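Local atomic coordinates of major capsid protein (Human herpesvirus 1, PDB entry 1NO7), a protein that forms the shell of the herpes simplex virus capsid as its major capsid protein, represented here by the large protease-resistant upper domain. Residues Leu149-Arg153 with Leu253-Phe257; Gln269-Asn273 with Val584-Gln589; Leu281-Leu285 with Lys360-Tyr364. All blocks are in the same frame, centred on the assembly; numbering follows the deposited sequence.

Contact 1. Residues Leu149-Arg153 with Leu253-Phe257; sequences LGVGR and LVDDF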
ATOM      1  N   LEU A 149      19.255   6.046  16.723  1.00 30.91           N
ATOM      2  CA  LEU A 149      18.808   7.055  15.770  1.00 30.91           C
ATOM      3  C   LEU A 149      17.553   7.748  16.302  1.00 30.91           C
ATOM      4  O   LEU A 149      17.310   8.935  16.043  1.00 30.91           O
ATOM      5  CB  LEU A 149      18.511   6.396  14.422  1.00 33.08           C
ATOM      6  CG  LEU A 149      19.260   7.013  13.238  1.00 33.08           C
ATOM      7  CD1 LEU A 149      18.897   6.269  11.946  1.00 33.08           C
ATOM      8  CD2 LEU A 149      18.919   8.509  13.146  1.00 33.08           C
ATOM      9  N   GLY A 150      16.769   6.990  17.060  1.00 64.52           N
ATOM     10  CA  GLY A 150      15.548   7.514  17.626  1.00 64.52           C
ATOM     11  C   GLY A 150      15.759   8.605  18.656  1.00 64.52           C
ATOM     12  O   GLY A 150      15.305   9.729  18.456  1.00 64.52           O
ATOM     13  N   VAL A 151      16.447   8.284  19.751  1.00 51.33           N
ATOM     14  CA  VAL A 151      16.692   9.250  20.832  1.00 51.33           C
ATOM     15  C   VAL A 151      16.801  10.694  20.346  1.00 51.33           C
ATOM     16  O   VAL A 151      17.649  11.017  19.514  1.00 51.33           O
ATOM     17  CB  VAL A 151      17.983   8.913  21.631  1.00 45.83           C
ATOM     18  CG1 VAL A 151      17.923   7.472  22.133  1.00 45.83           C
ATOM     19  CG2 VAL A 151      19.219   9.133  20.761  1.00 45.83           C
ATOM     20  N   GLY A 152      15.933  11.559  20.863  1.00 49.85           N
ATOM     21  CA  GLY A 152      15.963  12.956  20.464  1.00 49.85           C
ATOM     22  C   GLY A 152      15.017  13.305  19.328  1.00 49.85           C
ATOM     23  O   GLY A 152      14.980  14.453  18.878  1.00 49.85           O
ATOM     24  N   ARG A 153      14.264  12.316  18.850  1.00 67.12           N
ATOM     25  CA  ARG A 153      13.299  12.531  17.772  1.00 67.12           C
ATOM     26  C   ARG A 153      11.946  11.987  18.208  1.00 67.12           C
ATOM     27  O   ARG A 153      11.847  11.266  19.213  1.00 67.12           O
ATOM     28  CB  ARG A 153      13.722  11.803  16.497  1.00 72.09           C
ATOM     29  CG  ARG A 153      15.114  12.134  15.995  1.00 72.09           C
ATOM     30  CD  ARG A 153      15.610  11.061  15.009  1.00 72.09           C
ATOM     31  NE  ARG A 153      16.992  11.294  14.589  1.00 72.09           N
ATOM     32  CZ  ARG A 153      17.372  12.297  13.800  1.00 72.09           C
ATOM     33  NH1 ARG A 153      16.472  13.159  13.335  1.00 72.09           N
ATOM     34  NH2 ARG A 153      18.654  12.445  13.484  1.00 72.09           N
ATOM     35  N   LEU A 253      14.024  13.209   8.779  1.00 43.53           N
ATOM     36  CA  LEU A 253      15.259  12.433   8.873  1.00 43.53           C
ATOM     37  C   LEU A 253      16.102  12.548   7.614  1.00 43.53           C
ATOM     38  O   LEU A 253      17.305  12.750   7.703  1.00 43.53           O
ATOM     39  CB  LEU A 253      14.958  10.958   9.127  1.00 37.93           C
ATOM     40  CG  LEU A 253      16.066  10.222   9.875  1.00 37.93           C
ATOM     41  CD1 LEU A 253      16.286  10.909  11.222  1.00 37.93           C
ATOM     42  CD2 LEU A 253      15.672   8.763  10.087  1.00 37.93           C
ATOM     43  N   VAL A 254      15.482  12.416   6.445  1.00 32.01           N
ATOM     44  CA  VAL A 254      16.243  12.527   5.211  1.00 32.01           C
ATOM     45  C   VAL A 254      16.998  13.846   5.139  1.00 32.01           C
ATOM     46  O   VAL A 254      18.218  13.853   4.971  1.00 32.01           O
ATOM     47  CB  VAL A 254      15.351  12.415   3.970  1.00 35.00           C
ATOM     48  CG1 VAL A 254      16.112  12.918   2.733  1.00 35.00           C
ATOM     49  CG2 VAL A 254      14.949  10.966   3.768  1.00 35.00           C
ATOM     50  N   ASP A 255      16.287  14.961   5.263  1.00 57.34           N
ATOM     51  CA  ASP A 255      16.931  16.272   5.197  1.00 57.34           C
ATOM     52  C   ASP A 255      18.006  16.430   6.280  1.00 57.34           C
ATOM     53  O   ASP A 255      18.944  17.221   6.129  1.00 57.34           O
ATOM     54  CB  ASP A 255      15.880  17.381   5.326  1.00133.31           C
ATOM     55  CG  ASP A 255      14.797  17.286   4.260  1.00133.31           C
ATOM     56  OD1 ASP A 255      15.140  17.283   3.059  1.00133.31           O
ATOM     57  OD2 ASP A 255      13.604  17.214   4.623  1.00133.31           O
ATOM     58  N   ASP A 256      17.864  15.667   7.364  1.00 51.87           N
ATOM     59  CA  ASP A 256      18.819  15.699   8.473  1.00 51.87           C
ATOM     60  C   ASP A 256      20.179  15.091   8.111  1.00 51.87           C
ATOM     61  O   ASP A 256      21.191  15.350   8.773  1.00 51.87           O
ATOM     62  CB  ASP A 256      18.251  14.945   9.672  1.00 94.32           C
ATOM     63  CG  ASP A 256      17.384  15.813  10.539  1.00 94.32           C
ATOM     64  OD1 ASP A 256      16.723  15.256  11.440  1.00 94.32           O
ATOM     65  OD2 ASP A 256      17.372  17.046  10.327  1.00 94.32           O
ATOM     66  N   PHE A 257      20.190  14.276   7.062  1.00 38.64           N
ATOM     67  CA  PHE A 257      21.396  13.607   6.603  1.00 38.64           C
ATOM     68  C   PHE A 257      21.591  13.783   5.100  1.00 38.64           C
ATOM     69  O   PHE A 257      21.958  12.843   4.387  1.00 38.64           O
ATOM     70  CB  PHE A 257      21.320  12.131   6.979  1.00 43.27           C
ATOM     71  CG  PHE A 257      21.310  11.896   8.457  1.00 43.27           C
ATOM     72  CD1 PHE A 257      20.699  10.773   8.990  1.00 43.27           C
ATOM     73  CD2 PHE A 257      21.949  12.778   9.315  1.00 43.27           C
ATOM     74  CE1 PHE A 257      20.726  10.526  10.369  1.00 43.27           C
ATOM     75  CE2 PHE A 257      21.985  12.548  10.688  1.00 43.27           C
ATOM     76  CZ  PHE A 257      21.373  11.417  11.220  1.00 43.27           C
TER
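Arg153 reaches across to Asp256 and closes a salt bridge, NH1 to OD1 at 2.8 Å. The bond is fairly straight, 161° at the hydrogen, and runs almost in the guanidinium plane. On the acid side OD1 is met on its anti side and a little out of the carboxylate plane. The two flat groups are turned 47° against each other, and the pair meets through a single nitrogen and a single oxygen and is not the two-pronged kind. Leu253 puts its CD1 over one face of the guanidinium, and Phe257 approaches NH2 obliquely, with CZ 3.7 Å from that nitrogen. Next to this, Leu149 CD2 lies at the edge of the Phe257 ring, 3.9 Å from CE1, and also against Leu253 CD1 at 4.0 Å.

The next shell sets the arginine in place. Its chain is extended from CG to NE, and Arg153 NE makes a weak bond back to Leu149 O at 2.8 Å. Gly150 to Arg153 form a type II turn at the end of helix 139-150, with Gly152 at positive phi, and this brings Arg153 round toward helix 234-256. Asp256 OD2 has a weak bond to Gln252 NE2, while helix 567-577 covers Leu149, Arg153 and Leu253 through Ala576, Tyr572 and Met575. At this partly exposed site one charge pair lies against apolar Leu253 and Phe257, and water probably weakens the attraction.

Contact 2. Residues Gln269-Asn273 with Val584-Gln589; sequences QAELN and VALHHQ
The imidazole of His588 has the carboxamide end of Gln269 at its edge, near the ring plane, beside NE2. The amide and ring planes stand 37° apart. The Gln269 amide is probably turned over in the model, so the roles of its two end atoms stay open. Asn273 CB approaches the same ring obliquely, and Asn273 CG lies 3.8 Å from His588 CB.

Around these groups oxygens rest against aliphatic carbons. Leu272 O faces Ala585 CB at 4.0 Å, and Asn273 OD1 lies 3.3 Å from Gln589 CG. Asn273 CG stands anti to the backbone N (chi1 175°), which carries the amide over to the second helix. A bond from Gln589 NE2 to Asn273 OD1 at 3.5 Å is weak, and the place of NE2 is doubtful; its stronger partner is Lys580 O. The helical segments 269-273 and 584-589 cross at -105°, their axes 9.1 Å apart at closest approach, with Asn273 CA just 4.3 Å from Ala585 CA.

The firmer polar bonds lead outward: Asn273 ND2 to Thr258 OG1 and His588 ND1 to Leu259 N. Since a backbone N-H can only donate, His588 ND1 is the acceptor in the second of these. Two buried polar side chains thus tie this helix crossing to the chain just after helix 234-256.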
ATOM      1  N   GLN A 269      19.265  16.994  -4.095  1.00 71.07           N
ATOM      2  CA  GLN A 269      20.146  16.050  -3.445  1.00 71.07           C
ATOM      3  C   GLN A 269      19.406  14.910  -2.761  1.00 71.07           C
ATOM      4  O   GLN A 269      19.674  13.740  -3.054  1.00 71.07           O
ATOM      5  CB  GLN A 269      21.050  16.775  -2.449  1.00 64.70           C
ATOM      6  CG  GLN A 269      22.108  17.621  -3.137  1.00 64.70           C
ATOM      7  CD  GLN A 269      22.932  16.823  -4.150  1.00 64.70           C
ATOM      8  OE1 GLN A 269      23.699  15.931  -3.784  1.00 64.70           O
ATOM      9  NE2 GLN A 269      22.766  17.144  -5.432  1.00 64.70           N
ATOM     10  N   ALA A 270      18.471  15.244  -1.870  1.00 35.48           N
ATOM     11  CA  ALA A 270      17.723  14.222  -1.135  1.00 35.48           C
ATOM     12  C   ALA A 270      17.220  13.088  -2.052  1.00 35.48           C
ATOM     13  O   ALA A 270      17.182  11.919  -1.642  1.00 35.48           O
ATOM     14  CB  ALA A 270      16.565  14.859  -0.389  1.00 65.46           C
ATOM     15  N   GLU A 271      16.857  13.421  -3.290  1.00 41.77           N
ATOM     16  CA  GLU A 271      16.355  12.410  -4.221  1.00 41.77           C
ATOM     17  C   GLU A 271      17.450  11.409  -4.599  1.00 41.77           C
ATOM     18  O   GLU A 271      17.171  10.269  -5.007  1.00 41.77           O
ATOM     19  CB  GLU A 271      15.791  13.087  -5.474  1.00115.36           C
ATOM     20  CG  GLU A 271      14.497  13.838  -5.209  1.00115.36           C
ATOM     21  CD  GLU A 271      14.062  14.716  -6.374  1.00115.36           C
ATOM     22  OE1 GLU A 271      14.024  14.206  -7.515  1.00115.36           O
ATOM     23  OE2 GLU A 271      13.752  15.910  -6.150  1.00115.36           O
ATOM     24  N   LEU A 272      18.700  11.839  -4.452  1.00 41.03           N
ATOM     25  CA  LEU A 272      19.837  10.985  -4.773  1.00 41.03           C
ATOM     26  C   LEU A 272      20.356  10.333  -3.514  1.00 41.03           C
ATOM     27  O   LEU A 272      20.918   9.240  -3.556  1.00 41.03           O
ATOM     28  CB  LEU A 272      20.956  11.806  -5.394  1.00 43.47           C
ATOM     29  CG  LEU A 272      20.571  12.530  -6.677  1.00 43.47           C
ATOM     30  CD1 LEU A 272      21.726  13.430  -7.092  1.00 43.47           C
ATOM     31  CD2 LEU A 272      20.231  11.511  -7.768  1.00 43.47           C
ATOM     32  N   ASN A 273      20.165  11.019  -2.392  1.00 24.17           N
ATOM     33  CA  ASN A 273      20.619  10.529  -1.100  1.00 24.17           C
ATOM     34  C   ASN A 273      19.626   9.577  -0.391  1.00 24.17           C
ATOM     35  O   ASN A 273      20.027   8.839   0.522  1.00 24.17           O
ATOM     36  CB  ASN A 273      20.943  11.729  -0.206  1.00 40.94           C
ATOM     37  CG  ASN A 273      21.311  11.323   1.199  1.00 40.94           C
ATOM     38  OD1 ASN A 273      22.033  10.349   1.401  1.00 40.94           O
ATOM     39  ND2 ASN A 273      20.828  12.075   2.182  1.00 40.94           N
ATOM     40  N   VAL A 584      27.651   9.499  -4.093  1.00 33.87           N
ATOM     41  CA  VAL A 584      27.075  10.751  -3.590  1.00 33.87           C
ATOM     42  C   VAL A 584      26.311  10.521  -2.299  1.00 33.87           C
ATOM     43  O   VAL A 584      26.460  11.265  -1.327  1.00 33.87           O
ATOM     44  CB  VAL A 584      26.078  11.350  -4.562  1.00 15.73           C
ATOM     45  CG1 VAL A 584      25.845  12.801  -4.210  1.00 15.73           C
ATOM     46  CG2 VAL A 584      26.570  11.171  -5.984  1.00 15.73           C
ATOM     47  N   ALA A 585      25.466   9.495  -2.310  1.00 28.12           N
ATOM     48  CA  ALA A 585      24.673   9.152  -1.133  1.00 28.12           C
ATOM     49  C   ALA A 585      25.630   9.058   0.046  1.00 28.12           C
ATOM     50  O   ALA A 585      25.476   9.753   1.071  1.00 28.12           O
ATOM     51  CB  ALA A 585      23.959   7.798  -1.349  1.00  2.25           C
ATOM     52  N   LEU A 586      26.625   8.188  -0.126  1.00 27.47           N
ATOM     53  CA  LEU A 586      27.632   7.973   0.901  1.00 27.47           C
ATOM     54  C   LEU A 586      28.324   9.267   1.250  1.00 27.47           C
ATOM     55  O   LEU A 586      28.679   9.491   2.409  1.00 27.47           O
ATOM     56  CB  LEU A 586      28.656   6.945   0.446  1.00 29.32           C
ATOM     57  CG  LEU A 586      28.174   5.564   0.859  1.00 29.32           C
ATOM     58  CD1 LEU A 586      27.884   5.590   2.365  1.00 29.32           C
ATOM     59  CD2 LEU A 586      26.920   5.199   0.061  1.00 29.32           C
ATOM     60  N   HIS A 587      28.510  10.119   0.245  1.00 28.42           N
ATOM     61  CA  HIS A 587      29.143  11.398   0.488  1.00 28.42           C
ATOM     62  C   HIS A 587      28.337  12.093   1.586  1.00 28.42           C
ATOM     63  O   HIS A 587      28.862  12.358   2.677  1.00 28.42           O
ATOM     64  CB  HIS A 587      29.153  12.234  -0.784  1.00 67.53           C
ATOM     65  CG  HIS A 587      29.557  13.651  -0.555  1.00 67.53           C
ATOM     66  ND1 HIS A 587      30.479  14.010   0.402  1.00 67.53           N
ATOM     67  CD2 HIS A 587      29.171  14.799  -1.158  1.00 67.53           C
ATOM     68  CE1 HIS A 587      30.644  15.320   0.382  1.00 67.53           C
ATOM     69  NE2 HIS A 587      29.863  15.823  -0.556  1.00 67.53           N
ATOM     70  N   HIS A 588      27.056  12.351   1.294  1.00 27.97           N
ATOM     71  CA  HIS A 588      26.126  13.006   2.223  1.00 27.97           C
ATOM     72  C   HIS A 588      26.039  12.233   3.529  1.00 27.97           C
ATOM     73  O   HIS A 588      26.404  12.746   4.590  1.00 27.97           O
ATOM     74  CB  HIS A 588      24.717  13.063   1.629  1.00 41.51           C
ATOM     75  CG  HIS A 588      24.568  14.009   0.477  1.00 41.51           C
ATOM     76  ND1 HIS A 588      24.438  15.372   0.641  1.00 41.51           N
ATOM     77  CD2 HIS A 588      24.492  13.782  -0.856  1.00 41.51           C
ATOM     78  CE1 HIS A 588      24.283  15.944  -0.541  1.00 41.51           C
ATOM     79  NE2 HIS A 588      24.313  15.001  -1.465  1.00 41.51           N
ATOM     80  N   GLN A 589      25.532  11.004   3.449  1.00 37.03           N
ATOM     81  CA  GLN A 589      25.392  10.175   4.636  1.00 37.03           C
ATOM     82  C   GLN A 589      26.640  10.310   5.521  1.00 37.03           C
ATOM     83  O   GLN A 589      26.526  10.435   6.752  1.00 37.03           O
ATOM     84  CB  GLN A 589      25.165   8.724   4.229  1.00 31.42           C
ATOM     85  CG  GLN A 589      23.881   8.533   3.490  1.00 31.42           C
ATOM     86  CD  GLN A 589      23.828   7.213   2.747  1.00 31.42           C
ATOM     87  OE1 GLN A 589      23.942   6.128   3.342  1.00 31.42           O
ATOM     88  NE2 GLN A 589      23.651   7.292   1.428  1.00 31.42           N
TER

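Contact 3. Residues Leu281-Leu285 with Lys360-Tyr364; sequences LLPPL and KIYYY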
ATOM      1  N   LEU A 281      10.326   6.314  -7.440  1.00 63.98           N
ATOM      2  CA  LEU A 281       9.585   5.227  -6.814  1.00 63.98           C
ATOM      3  C   LEU A 281       8.211   5.713  -6.385  1.00 63.98           C
ATOM      4  O   LEU A 281       8.092   6.593  -5.525  1.00 63.98           O
ATOM      5  CB  LEU A 281      10.328   4.722  -5.576  1.00 23.86           C
ATOM      6  CG  LEU A 281      10.022   3.329  -4.986  1.00 23.86           C
ATOM      7  CD1 LEU A 281      10.471   3.340  -3.520  1.00 23.86           C
ATOM      8  CD2 LEU A 281       8.529   2.978  -5.075  1.00 23.86           C
ATOM      9  N   LEU A 282       7.162   5.155  -6.976  1.00 54.63           N
ATOM     10  CA  LEU A 282       5.842   5.576  -6.568  1.00 54.63           C
ATOM     11  C   LEU A 282       5.395   4.544  -5.555  1.00 54.63           C
ATOM     12  O   LEU A 282       5.698   3.351  -5.686  1.00 54.63           O
ATOM     13  CB  LEU A 282       4.892   5.678  -7.769  1.00 29.80           C
ATOM     14  CG  LEU A 282       4.851   4.529  -8.770  1.00 29.80           C
ATOM     15  CD1 LEU A 282       3.773   3.544  -8.348  1.00 29.80           C
ATOM     16  CD2 LEU A 282       4.546   5.072 -10.155  1.00 29.80           C
ATOM     17  N   PRO A 283       4.699   5.003  -4.505  1.00 45.58           N
ATOM     18  CA  PRO A 283       4.199   4.144  -3.431  1.00 45.58           C
ATOM     19  C   PRO A 283       3.406   2.979  -3.973  1.00 45.58           C
ATOM     20  O   PRO A 283       2.884   3.030  -5.083  1.00 45.58           O
ATOM     21  CB  PRO A 283       3.375   5.098  -2.569  1.00 16.45           C
ATOM     22  CG  PRO A 283       2.924   6.140  -3.546  1.00 16.45           C
ATOM     23  CD  PRO A 283       4.145   6.366  -4.394  1.00 16.45           C
ATOM     24  N   PRO A 284       3.299   1.911  -3.182  1.00 46.16           N
ATOM     25  CA  PRO A 284       2.580   0.693  -3.555  1.00 46.16           C
ATOM     26  C   PRO A 284       1.149   0.922  -4.006  1.00 46.16           C
ATOM     27  O   PRO A 284       0.754   0.367  -5.028  1.00 46.16           O
ATOM     28  CB  PRO A 284       2.662  -0.148  -2.292  1.00 31.67           C
ATOM     29  CG  PRO A 284       2.605   0.915  -1.203  1.00 31.67           C
ATOM     30  CD  PRO A 284       3.555   1.951  -1.732  1.00 31.67           C
ATOM     31  N   LEU A 285       0.408   1.753  -3.268  1.00 37.21           N
ATOM     32  CA  LEU A 285      -1.001   2.048  -3.573  1.00 37.21           C
ATOM     33  C   LEU A 285      -1.238   3.511  -3.947  1.00 37.21           C
ATOM     34  O   LEU A 285      -0.926   4.423  -3.175  1.00 37.21           O
ATOM     35  CB  LEU A 285      -1.856   1.665  -2.366  1.00 32.61           C
ATOM     36  CG  LEU A 285      -1.760   0.161  -2.065  1.00 32.61           C
ATOM     37  CD1 LEU A 285      -2.526  -0.233  -0.791  1.00 32.61           C
ATOM     38  CD2 LEU A 285      -2.319  -0.587  -3.283  1.00 32.61           C
ATOM     39  N   LYS A 360       4.509   7.085   0.811  1.00 35.47           N
ATOM     40  CA  LYS A 360       5.551   6.081   0.684  1.00 35.47           C
ATOM     41  C   LYS A 360       6.140   5.808   2.055  1.00 35.47           C
ATOM     42  O   LYS A 360       6.338   4.657   2.432  1.00 35.47           O
ATOM     43  CB  LYS A 360       6.623   6.569  -0.273  1.00 35.20           C
ATOM     44  CG  LYS A 360       6.125   6.630  -1.691  1.00 35.20           C
ATOM     45  CD  LYS A 360       7.047   7.443  -2.579  1.00 35.20           C
ATOM     46  CE  LYS A 360       8.467   6.901  -2.562  1.00 35.20           C
ATOM     47  NZ  LYS A 360       9.330   7.764  -3.423  1.00 35.20           N
ATOM     48  N   ILE A 361       6.398   6.868   2.813  1.00 13.34           N
ATOM     49  CA  ILE A 361       6.954   6.689   4.154  1.00 13.34           C
ATOM     50  C   ILE A 361       6.038   5.787   4.978  1.00 13.34           C
ATOM     51  O   ILE A 361       6.492   4.845   5.646  1.00 13.34           O
ATOM     52  CB  ILE A 361       7.066   8.004   4.918  1.00 24.57           C
ATOM     53  CG1 ILE A 361       8.017   8.950   4.168  1.00 24.57           C
ATOM     54  CG2 ILE A 361       7.488   7.710   6.357  1.00 24.57           C
ATOM     55  CD1 ILE A 361       8.503  10.178   4.983  1.00 24.57           C
ATOM     56  N   TYR A 362       4.743   6.082   4.916  1.00 26.00           N
ATOM     57  CA  TYR A 362       3.736   5.337   5.653  1.00 26.00           C
ATOM     58  C   TYR A 362       3.667   3.870   5.226  1.00 26.00           C
ATOM     59  O   TYR A 362       3.778   2.964   6.062  1.00 26.00           O
ATOM     60  CB  TYR A 362       2.364   5.985   5.437  1.00 34.95           C
ATOM     61  CG  TYR A 362       1.332   5.507   6.421  1.00 34.95           C
ATOM     62  CD1 TYR A 362       1.303   6.013   7.723  1.00 34.95           C
ATOM     63  CD2 TYR A 362       0.433   4.492   6.083  1.00 34.95           C
ATOM     64  CE1 TYR A 362       0.402   5.515   8.676  1.00 34.95           C
ATOM     65  CE2 TYR A 362      -0.466   3.986   7.026  1.00 34.95           C
ATOM     66  CZ  TYR A 362      -0.471   4.501   8.319  1.00 34.95           C
ATOM     67  OH  TYR A 362      -1.325   3.987   9.264  1.00 34.95           O
ATOM     68  N   TYR A 363       3.488   3.650   3.922  1.00 33.62           N
ATOM     69  CA  TYR A 363       3.358   2.305   3.354  1.00 33.62           C
ATOM     70  C   TYR A 363       4.592   1.407   3.401  1.00 33.62           C
ATOM     71  O   TYR A 363       4.472   0.181   3.605  1.00 33.62           O
ATOM     72  CB  TYR A 363       2.857   2.402   1.911  1.00 55.89           C
ATOM     73  CG  TYR A 363       1.414   2.783   1.859  1.00 55.89           C
ATOM     74  CD1 TYR A 363       0.983   4.011   2.356  1.00 55.89           C
ATOM     75  CD2 TYR A 363       0.457   1.883   1.410  1.00 55.89           C
ATOM     76  CE1 TYR A 363      -0.373   4.329   2.419  1.00 55.89           C
ATOM     77  CE2 TYR A 363      -0.903   2.187   1.466  1.00 55.89           C
ATOM     78  CZ  TYR A 363      -1.315   3.410   1.974  1.00 55.89           C
ATOM     79  OH  TYR A 363      -2.667   3.697   2.056  1.00 55.89           O
ATOM     80  N   TYR A 364       5.768   2.014   3.215  1.00 31.45           N
ATOM     81  CA  TYR A 364       7.027   1.277   3.226  1.00 31.45           C
ATOM     82  C   TYR A 364       7.695   1.224   4.594  1.00 31.45           C
ATOM     83  O   TYR A 364       8.574   0.403   4.818  1.00 31.45           O
ATOM     84  CB  TYR A 364       7.989   1.865   2.196  1.00 21.01           C
ATOM     85  CG  TYR A 364       7.592   1.554   0.762  1.00 21.01           C
ATOM     86  CD1 TYR A 364       7.518   2.576  -0.198  1.00 21.01           C
ATOM     87  CD2 TYR A 364       7.318   0.237   0.354  1.00 21.01           C
ATOM     88  CE1 TYR A 364       7.178   2.301  -1.538  1.00 21.01           C
ATOM     89  CE2 TYR A 364       6.980  -0.059  -0.983  1.00 21.01           C
ATOM     90  CZ  TYR A 364       6.906   0.985  -1.927  1.00 21.01           C
ATOM     91  OH  TYR A 364       6.531   0.738  -3.250  1.00 21.01           O
TER
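Pro283 and Lys360 bring the two backbones within 4.7 Å, CA to CA, where the irregular segment 281-285 passes a turn of helix 353-371 that widens to a pi-type turn at 362-364. Lys360 crosses Pro283 at about a right angle, with CG 3.3 Å from Pro283 CB. It then bends at chi3 (57°), which turns the amino group toward Leu281. There NZ gives a hydrogen bond to Leu281 O at 2.7 Å, in the carbonyl plane and on a lone pair. Met276 O takes a second bond from the same nitrogen.

Pro284 fits between two tyrosines. Its CD stands over one face of the Tyr364 ring, 3.9 Å from the centroid and 30° off the normal, a CH-pi contact; its CG presses on Tyr363 CB at 3.5 Å. Leu281 CD2 comes to the phenol end of Tyr364, 3.8 Å from CE1, and Leu285 CD1 meets the edge of the Tyr363 ring, 3.7 Å from CE2. The two tyrosines share the same first torsion on successive helix positions, which sends their side chains to different sides of Pro284.

Further out, Pro284 pairs through its backbone with Leu483 of strand 478-483, and Ala291 of helix 290-296 touches Leu282 and Pro283. If charged, as is likely, the buried Lys360 ammonium is gripped by two carbonyl oxygens, which would partly offset the cost of burying it among prolines and aromatic rings.

Contacts 1 and 2 are neighbours, their centres 15 Å apart and on the same side of the chain's centre. They touch directly: Phe257 O lies 2.6 Å from Asn273 ND2 in a weak hydrogen bond, and Val254 CG1 meets Ala270 CB at 3.7 Å. Helix 234-256, which supplies one side of contact 1, is followed in the chain by helix 269-273 of contact 2. Contact 3 sits deeper, about 6 Å from the centre of the chain and 20 Å centre to centre from each of the others, and touches neither. Along the sequence it is nested in the loop that contact 2 closes, yet helix 234-256 also packs on Ile361 and Tyr362 of its helical segment.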